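Local coordinates for hypothetical fimbrial assembly protein (Parabacteroides distasonis, PDB 3R4R) that probably forms part of the tip of a fimbrium, the kind of cell-surface filament that mediates adhesion and biofilm formation, at residues A[16-21]-A[159-164]; A[99-104]-A[145-150]; A[235-240]-A[257-262]. One frame throughout, in Å; residues are numbered along the deposited sequence. Where two conformers were deposited one is given.

Contact 1 (A[16-21]-A[159-164]); sequences MSLVLL and APVTVS
Val161 is the apolar meeting point of this pair of parallel strands, 16-21 beside 161-164. Its CG1 sits between the backbone N and the carbonyl carbon (chi1 47°), which turns that methyl toward strand 16-21: the terminal CE of selenomethionine Met16, brought round by a bend at chi3, reaches it at 3.7 Å, and CD1 of Leu18 lies alongside it at 4.0 Å. Further along the same face, Leu20 CD2 meets CB of Val163 at 4.2 Å, the two side chains flanking each other. Val100 and Val102 of strand 96-104 close over Leu18, Leu20 and Val163, so this side, apart from partly exposed Val161, faces the interior of what is probably an N-terminal beta domain. On the other face, CB of Val19 runs against CG2 of Thr162 at 3.7 Å.

Between the faces runs the regular parallel ladder, which probably ties strand 16-21, part of a predicted propeptide, into the fold. Val19 both donates to Val161 O and accepts from Val163 N; the latter bond is short, 2.7 Å from Val163 N to Val19 O, and nearly straight at 174°. Val161 N to Ser17 O and Leu21 N to Val163 O extend the ladder either way. At the polar edge Ser17 OG turns to Gln84 of strand 78-90. Ahead of the first direct rung a water accepts from Ser17 N and donates to Ala159 O, each at 2.7 Å.

Contact 2 (A[99-104]-A[145-150]); sequences SVLVVA and IGKSET. With EDO (1,2-ethanediol), chain I.
Val100 and Ser148 serve each other twice: Val100 N donates to Ser148 O at 2.8 Å, and Ser148 N returns a bond to Val100 O. Two residues on, Val102 and Gly146 repeat the exchange, Val102 N to Gly146 O at 2.9 Å and Gly146 N to Val102 O at 3.1 Å, the last the most bent of the four at 152°. The carbonyl oxygens also receive CA-H groups, Lys147 CA approaching Val100 O and Ile145 CA approaching Val102 O, the latter pair at 3.2 Å.

This is an antiparallel ladder in which hydrogen-bonded pairs alternate with the non-hydrogen-bonded pairs Ser99-Glu149, Leu101-Lys147 and Val103-Ile145. Along its other edge strand 96-104 pairs with strand 46-52, Ser99, Leu101 and Val103 bonding through their backbones to Phe52, Ala50 and His48. Strand 144-152 is likewise paired on its other side, with strand 161-179, and the side chains of Val100 and Val102 pack toward strand 12-21.

Ser148 OG finds its partner in Thr162 O of the next strand. Lys147 starts with CG anti to the backbone N (chi1 -163°), passing obliquely by Leu101, then bends at chi3 and chi4; its NZ donates to O1 of an ethanediol, probably from the crystallisation liquor, at 2.8 Å. Leu101 CD1 rests on Gly146 O at 3.4 Å, while Tyr127 and Phe206 from loops cover this leucine. Beside it Val103 and Ile145 stand in the same direction, CG1 of the valine 4.0 Å from CG2 of the isoleucine.

Contact 3 (A[235-240]-A[257-262]); sequences SDAFKE and PANKFI. With EDO (1,2-ethanediol), chain G.
Lys239 O takes the one hydrogen bond between these two loops, from Ala258 N at 3.3 Å. The donor comes from above the carbonyl plane, and Ala258 CB, pointing toward the same loop, presses against this oxygen, also at 3.3 Å. Further along, Asn259 approaches Ala237 only loosely, its ND2 4.1 Å from the alanine CA.

Loop 235-240 is shaped from within by Asp236. Its OD1 accepts from Phe238 N at 3.0 Å, met from above the carboxylate plane, in an Asx turn; its OD2 uses the anti lone pair for a salt bridge with Lys239 NZ at 3.2 Å. A nearly extended Lys239 chain bends only at chi4 (67°) to bring the ammonium there, with Phe216 adding a cation-pi contact. A methionine at Lys239 would probably leave the Asp236 carboxylate without its charged mate and lose the cation-pi contact with Phe216.

Across from this loop, residues 258-260 form a short 3-10 turn. The two segments are joined just where strand 240-246 begins and its antiparallel neighbour 251-257 ends, with Ala258 packed on Val241 and Phe261 directed to Ala170 and Ile172 of strand 161-179.

Contacts 1 and 2 are neighbours in the N-terminal part of the molecule, their centres about 9 Å apart, with contact 2 nested along the chain inside the loop that contact 1 closes. Strands 144-152 and 161-179 follow each other in sequence and pair side by side, so a further antiparallel ladder lies between the two. Contact 3 comes later, within the transthyretin-like C-terminal domain, on the opposite side of the chain's centre; its centre is about 34 Å from that of contact 1 and about 27 Å from that of contact 2. Strand 161-179, interrupted by a bulge or short loop, carries one side of contact 1 and further on touches Phe261, so it runs between the two halves of the putative tip subunit.

Contact 1 (A[16-21]-A[159-164])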
loop_
_atom_site.group_PDB
_atom_site.type_symbol
_atom_site.label_atom_id
_atom_site.label_comp_id
_atom_site.label_asym_id
_atom_site.label_seq_id
_atom_site.Cartn_x
_atom_site.Cartn_y
_atom_site.Cartn_z
HETATM N N MSE A 16 0.588 14.579 20.796
HETATM C CA MSE A 16 1.674 14.074 19.957
HETATM C C MSE A 16 1.720 14.746 18.605
HETATM O O MSE A 16 0.686 14.914 17.956
HETATM C CB MSE A 16 1.522 12.551 19.738
HETATM C CG MSE A 16 1.747 11.709 21.006
HETATM SE SE MSE A 16 1.464 9.751 20.823
HETATM C CE MSE A 16 2.626 9.412 19.272
ATOM N N SER A 17 2.941 15.108 18.174
ATOM C CA SER A 17 3.221 15.623 16.835
ATOM C C SER A 17 3.597 14.430 15.962
ATOM O O SER A 17 4.535 13.701 16.298
ATOM C CB SER A 17 4.302 16.700 16.865
ATOM O OG SER A 17 3.918 17.822 17.643
ATOM N N LEU A 18 2.824 14.188 14.888
ATOM C CA LEU A 18 2.977 13.030 14.011
ATOM C C LEU A 18 3.392 13.438 12.596
ATOM O O LEU A 18 2.787 14.342 12.019
ATOM C CB LEU A 18 1.617 12.302 13.971
ATOM C CG LEU A 18 1.609 10.764 13.930
ATOM C CD1 LEU A 18 1.909 10.182 15.305
ATOM C CD2 LEU A 18 0.240 10.247 13.541
ATOM N N VAL A 19 4.414 12.773 12.029
ATOM C CA VAL A 19 4.871 13.050 10.658
ATOM C C VAL A 19 4.703 11.766 9.818
ATOM O O VAL A 19 5.327 10.757 10.141
ATOM C CB VAL A 19 6.322 13.595 10.608
ATOM C CG1 VAL A 19 6.830 13.711 9.170
ATOM C CG2 VAL A 19 6.427 14.942 11.315
ATOM N N LEU A 20 3.849 11.810 8.760
ATOM C CA LEU A 20 3.577 10.661 7.890
ATOM C C LEU A 20 4.337 10.817 6.581
ATOM O O LEU A 20 3.999 11.690 5.775
ATOM C CB LEU A 20 2.059 10.477 7.608
ATOM C CG LEU A 20 1.042 10.572 8.756
ATOM C CD1 LEU A 20 -0.369 10.485 8.222
ATOM C CD2 LEU A 20 1.278 9.522 9.848
ATOM N N LEU A 21 5.371 9.981 6.369
ATOM C CA LEU A 21 6.198 10.032 5.169
ATOM C C LEU A 21 5.784 8.919 4.229
ATOM O O LEU A 21 5.810 7.740 4.577
ATOM C CB LEU A 21 7.699 9.967 5.480
ATOM C CG LEU A 21 8.294 11.155 6.228
ATOM C CD1 LEU A 21 9.728 10.888 6.609
ATOM C CD2 LEU A 21 8.225 12.425 5.408
ATOM N N ALA A 159 8.273 16.117 21.302
ATOM C CA ALA A 159 9.214 15.912 20.191
ATOM C C ALA A 159 8.524 15.135 19.051
ATOM O O ALA A 159 7.790 14.183 19.341
ATOM C CB ALA A 159 10.454 15.175 20.676
ATOM N N PRO A 160 8.718 15.525 17.761
ATOM C CA PRO A 160 8.006 14.848 16.664
ATOM C C PRO A 160 8.384 13.371 16.500
ATOM O O PRO A 160 9.525 12.981 16.736
ATOM C CB PRO A 160 8.436 15.638 15.419
ATOM C CG PRO A 160 9.691 16.297 15.802
ATOM C CD PRO A 160 9.522 16.646 17.243
ATOM N N VAL A 161 7.390 12.560 16.114
ATOM C CA VAL A 161 7.529 11.128 15.857
ATOM C C VAL A 161 7.065 10.872 14.427
ATOM O O VAL A 161 5.916 11.153 14.064
ATOM C CB VAL A 161 6.815 10.209 16.881
ATOM C CG1 VAL A 161 5.384 10.662 17.181
ATOM C CG2 VAL A 161 6.867 8.744 16.445
ATOM N N THR A 162 8.003 10.392 13.607
ATOM C CA THR A 162 7.801 10.113 12.195
ATOM C C THR A 162 7.339 8.663 12.003
ATOM O O THR A 162 7.874 7.753 12.637
ATOM C CB THR A 162 9.105 10.393 11.411
ATOM O OG1 THR A 162 10.144 9.596 11.973
ATOM C CG2 THR A 162 9.524 11.865 11.458
ATOM N N VAL A 163 6.333 8.471 11.134
ATOM C CA VAL A 163 5.803 7.168 10.712
ATOM C C VAL A 163 6.047 7.018 9.198
ATOM O O VAL A 163 5.490 7.794 8.405
ATOM C CB VAL A 163 4.311 6.935 11.070
ATOM C CG1 VAL A 163 3.820 5.611 10.495
ATOM C CG2 VAL A 163 4.081 6.992 12.586
ATOM N N SER A 164 6.873 6.032 8.809
ATOM C CA SER A 164 7.130 5.760 7.399
ATOM C C SER A 164 6.072 4.808 6.876
ATOM O O SER A 164 5.980 3.675 7.330
ATOM C CB SER A 164 8.534 5.208 7.183
ATOM O OG SER A 164 9.486 6.189 7.557
HETATM O O HOH W 1 5.107 14.489 19.749
#

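Contact 2 (A[99-104]-A[145-150])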
loop_
_atom_site.group_PDB
_atom_site.type_symbol
_atom_site.label_atom_id
_atom_site.label_comp_id
_atom_site.label_asym_id
_atom_site.label_seq_id
_atom_site.Cartn_x
_atom_site.Cartn_y
_atom_site.Cartn_z
ATOM N N SER A 99 3.477 2.516 20.934
ATOM C CA SER A 99 3.642 2.343 19.484
ATOM C C SER A 99 2.428 2.966 18.767
ATOM O O SER A 99 1.293 2.900 19.273
ATOM C CB SER A 99 3.849 0.880 19.068
ATOM O OG SER A 99 2.680 0.086 19.054
ATOM N N VAL A 100 2.685 3.598 17.610
ATOM C CA VAL A 100 1.651 4.249 16.820
ATOM C C VAL A 100 1.584 3.556 15.429
ATOM O O VAL A 100 2.596 3.406 14.760
ATOM C CB VAL A 100 1.879 5.795 16.723
ATOM C CG1 VAL A 100 3.319 6.162 16.369
ATOM C CG2 VAL A 100 0.900 6.461 15.760
ATOM N N LEU A 101 0.377 3.094 15.055
ATOM C CA LEU A 101 0.025 2.445 13.776
ATOM C C LEU A 101 -0.880 3.372 12.945
ATOM O O LEU A 101 -1.877 3.880 13.458
ATOM C CB LEU A 101 -0.676 1.070 14.002
ATOM C CG LEU A 101 -1.131 0.321 12.725
ATOM C CD1 LEU A 101 0.027 -0.361 12.050
ATOM C CD2 LEU A 101 -2.165 -0.717 13.038
ATOM N N VAL A 102 -0.535 3.591 11.673
ATOM C CA VAL A 102 -1.325 4.468 10.805
ATOM C C VAL A 102 -1.863 3.656 9.606
ATOM O O VAL A 102 -1.097 2.949 8.954
ATOM C CB VAL A 102 -0.464 5.685 10.342
ATOM C CG1 VAL A 102 -1.253 6.617 9.427
ATOM C CG2 VAL A 102 0.106 6.458 11.535
ATOM N N VAL A 103 -3.173 3.716 9.356
ATOM C CA VAL A 103 -3.792 3.094 8.179
ATOM C C VAL A 103 -4.370 4.244 7.353
ATOM O O VAL A 103 -5.294 4.916 7.813
ATOM C CB VAL A 103 -4.827 1.975 8.447
ATOM C CG1 VAL A 103 -5.348 1.383 7.124
ATOM C CG2 VAL A 103 -4.245 0.882 9.331
ATOM N N ALA A 104 -3.787 4.519 6.175
ATOM C CA ALA A 104 -4.223 5.633 5.339
ATOM C C ALA A 104 -5.154 5.175 4.213
ATOM O O ALA A 104 -4.938 4.119 3.633
ATOM C CB ALA A 104 -3.014 6.338 4.750
ATOM N N ILE A 145 0.198 1.916 4.942
ATOM C CA ILE A 145 0.226 1.526 6.359
ATOM C C ILE A 145 1.668 1.712 6.912
ATOM O O ILE A 145 2.636 1.548 6.190
ATOM C CB ILE A 145 -0.302 0.061 6.605
ATOM C CG1 ILE A 145 0.583 -1.008 5.894
ATOM C CG2 ILE A 145 -1.797 -0.110 6.225
ATOM C CD1 ILE A 145 0.271 -2.438 6.303
ATOM N N GLY A 146 1.774 2.056 8.189
ATOM C CA GLY A 146 3.056 2.246 8.859
ATOM C C GLY A 146 2.967 2.077 10.359
ATOM O O GLY A 146 1.892 2.235 10.928
ATOM N N LYS A 147 4.102 1.770 11.016
ATOM C CA LYS A 147 4.166 1.613 12.482
ATOM C C LYS A 147 5.499 2.160 13.040
ATOM O O LYS A 147 6.561 1.910 12.466
ATOM C CB LYS A 147 3.984 0.142 12.905
ATOM C CG LYS A 147 3.621 -0.038 14.382
ATOM C CD LYS A 147 3.410 -1.505 14.816
ATOM C CE LYS A 147 4.658 -2.344 15.049
ATOM N NZ LYS A 147 5.520 -2.504 13.843
ATOM N N SER A 148 5.431 2.901 14.168
ATOM C CA SER A 148 6.615 3.456 14.835
ATOM C C SER A 148 6.490 3.365 16.360
ATOM O O SER A 148 5.402 3.515 16.909
ATOM C CB SER A 148 6.854 4.905 14.425
ATOM O OG SER A 148 7.117 5.008 13.035
ATOM N N GLU A 149 7.620 3.130 17.032
ATOM C CA GLU A 149 7.719 3.026 18.485
ATOM C C GLU A 149 8.338 4.306 19.049
ATOM O O GLU A 149 9.307 4.823 18.481
ATOM C CB GLU A 149 8.535 1.784 18.887
ATOM C CG GLU A 149 7.788 0.455 18.777
ATOM C CD GLU A 149 7.286 -0.055 17.434
ATOM O OE1 GLU A 149 7.881 0.288 16.385
ATOM O OE2 GLU A 149 6.343 -0.880 17.445
ATOM N N THR A 150 7.749 4.842 20.143
ATOM C CA THR A 150 8.234 6.070 20.797
ATOM C C THR A 150 7.944 6.023 22.320
ATOM O O THR A 150 7.308 5.089 22.813
ATOM C CB THR A 150 7.605 7.335 20.146
ATOM O OG1 THR A 150 8.179 8.504 20.738
ATOM C CG2 THR A 150 6.073 7.381 20.245
HETATM C C1 EDO I . 5.976 -5.941 13.592
HETATM O O1 EDO I . 4.914 -5.120 13.099
HETATM C C2 EDO I . 5.917 -5.997 15.117
HETATM O O2 EDO I . 6.996 -6.808 15.601
#

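Contact 3 (A[235-240]-A[257-262])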
loop_
_atom_site.group_PDB
_atom_site.type_symbol
_atom_site.label_atom_id
_atom_site.label_comp_id
_atom_site.label_asym_id
_atom_site.label_seq_id
_atom_site.Cartn_x
_atom_site.Cartn_y
_atom_site.Cartn_z
ATOM N N SER A 235 -0.055 -14.350 -1.683
ATOM C CA SER A 235 0.880 -15.321 -1.099
ATOM C C SER A 235 0.841 -16.685 -1.806
ATOM O O SER A 235 1.901 -17.309 -1.955
ATOM C CB SER A 235 0.587 -15.537 0.384
ATOM O OG SER A 235 -0.709 -16.071 0.597
ATOM N N ASP A 236 -0.368 -17.170 -2.201
ATOM C CA ASP A 236 -0.492 -18.485 -2.851
ATOM C C ASP A 236 0.454 -18.560 -4.057
ATOM O O ASP A 236 0.427 -17.698 -4.947
ATOM C CB ASP A 236 -1.945 -18.778 -3.271
ATOM C CG ASP A 236 -2.223 -20.176 -3.816
ATOM O OD1 ASP A 236 -1.312 -21.027 -3.781
ATOM O OD2 ASP A 236 -3.366 -20.428 -4.241
ATOM N N ALA A 237 1.331 -19.576 -4.032
ATOM C CA ALA A 237 2.338 -19.836 -5.064
ATOM C C ALA A 237 1.704 -20.411 -6.344
ATOM O O ALA A 237 2.351 -20.403 -7.394
ATOM C CB ALA A 237 3.383 -20.804 -4.523
ATOM N N PHE A 238 0.423 -20.849 -6.255
ATOM C CA PHE A 238 -0.348 -21.488 -7.324
ATOM C C PHE A 238 -1.316 -20.473 -8.008
ATOM O O PHE A 238 -1.953 -20.816 -9.010
ATOM C CB PHE A 238 -1.121 -22.683 -6.716
ATOM C CG PHE A 238 -1.776 -23.704 -7.625
ATOM C CD1 PHE A 238 -1.129 -24.151 -8.778
ATOM C CD2 PHE A 238 -2.914 -24.391 -7.213
ATOM C CE1 PHE A 238 -1.693 -25.155 -9.580
ATOM C CE2 PHE A 238 -3.473 -25.405 -8.007
ATOM C CZ PHE A 238 -2.859 -25.779 -9.187
ATOM N N LYS A 239 -1.378 -19.222 -7.520
ATOM C CA LYS A 239 -2.239 -18.219 -8.139
ATOM C C LYS A 239 -1.478 -17.458 -9.231
ATOM O O LYS A 239 -0.250 -17.344 -9.201
ATOM C CB LYS A 239 -2.842 -17.239 -7.133
ATOM C CG LYS A 239 -4.002 -17.853 -6.375
ATOM C CD LYS A 239 -4.775 -16.810 -5.622
ATOM C CE LYS A 239 -5.984 -17.335 -4.887
ATOM N NZ LYS A 239 -5.617 -18.236 -3.764
ATOM N N GLU A 240 -2.223 -16.989 -10.229
ATOM C CA GLU A 240 -1.662 -16.286 -11.379
ATOM C C GLU A 240 -2.435 -15.044 -11.733
ATOM O O GLU A 240 -3.659 -14.996 -11.563
ATOM C CB GLU A 240 -1.641 -17.201 -12.627
ATOM C CG GLU A 240 -0.768 -18.442 -12.526
ATOM C CD GLU A 240 -0.789 -19.337 -13.749
ATOM O OE1 GLU A 240 -1.856 -19.436 -14.398
ATOM O OE2 GLU A 240 0.246 -19.990 -14.022
ATOM N N PRO A 257 3.509 -15.221 -12.308
ATOM C CA PRO A 257 3.327 -15.704 -10.922
ATOM C C PRO A 257 2.885 -14.552 -10.043
ATOM O O PRO A 257 3.589 -13.540 -9.941
ATOM C CB PRO A 257 4.709 -16.262 -10.532
ATOM C CG PRO A 257 5.547 -16.203 -11.783
ATOM C CD PRO A 257 4.940 -15.178 -12.677
ATOM N N ALA A 258 1.670 -14.682 -9.468
ATOM C CA ALA A 258 0.999 -13.660 -8.664
ATOM C C ALA A 258 1.856 -13.192 -7.481
ATOM O O ALA A 258 1.813 -12.019 -7.142
ATOM C CB ALA A 258 -0.320 -14.201 -8.151
ATOM N N ASN A 259 2.674 -14.089 -6.902
ATOM C CA ASN A 259 3.516 -13.787 -5.739
ATOM C C ASN A 259 4.799 -12.963 -6.127
ATOM O O ASN A 259 5.581 -12.616 -5.234
ATOM C CB ASN A 259 3.916 -15.080 -5.012
ATOM C CG ASN A 259 4.576 -16.135 -5.846
ATOM O OD1 ASN A 259 4.326 -16.279 -7.044
ATOM N ND2 ASN A 259 5.343 -16.978 -5.187
ATOM N N LYS A 260 4.975 -12.582 -7.412
ATOM C CA LYS A 260 6.125 -11.764 -7.806
ATOM C C LYS A 260 5.841 -10.267 -7.547
ATOM O O LYS A 260 6.784 -9.467 -7.486
ATOM C CB LYS A 260 6.495 -11.987 -9.289
ATOM C CG LYS A 260 6.992 -13.381 -9.684
ATOM C CD LYS A 260 8.362 -13.737 -9.113
ATOM N N PHE A 261 4.550 -9.891 -7.371
ATOM C CA PHE A 261 4.130 -8.505 -7.190
ATOM C C PHE A 261 3.959 -8.214 -5.700
ATOM O O PHE A 261 2.934 -8.553 -5.105
ATOM C CB PHE A 261 2.840 -8.243 -7.975
ATOM C CG PHE A 261 2.929 -8.707 -9.405
ATOM C CD1 PHE A 261 3.543 -7.917 -10.376
ATOM C CD2 PHE A 261 2.401 -9.932 -9.788
ATOM C CE1 PHE A 261 3.628 -8.344 -11.695
ATOM C CE2 PHE A 261 2.537 -10.380 -11.089
ATOM C CZ PHE A 261 3.119 -9.570 -12.048
ATOM N N ILE A 262 5.001 -7.630 -5.091
ATOM C CA ILE A 262 5.058 -7.342 -3.664
ATOM C C ILE A 262 4.590 -5.910 -3.428
ATOM O O ILE A 262 4.871 -5.031 -4.225
ATOM C CB ILE A 262 6.510 -7.583 -3.130
ATOM C CG1 ILE A 262 7.011 -9.021 -3.426
ATOM C CG2 ILE A 262 6.651 -7.269 -1.629
ATOM C CD1 ILE A 262 8.554 -9.152 -3.539
HETATM C C1 EDO G . -7.028 -16.481 -8.563
HETATM O O1 EDO G . -8.028 -15.500 -8.837
HETATM C C2 EDO G . -5.728 -16.062 -9.232
HETATM O O2 EDO G . -5.283 -14.793 -8.722
#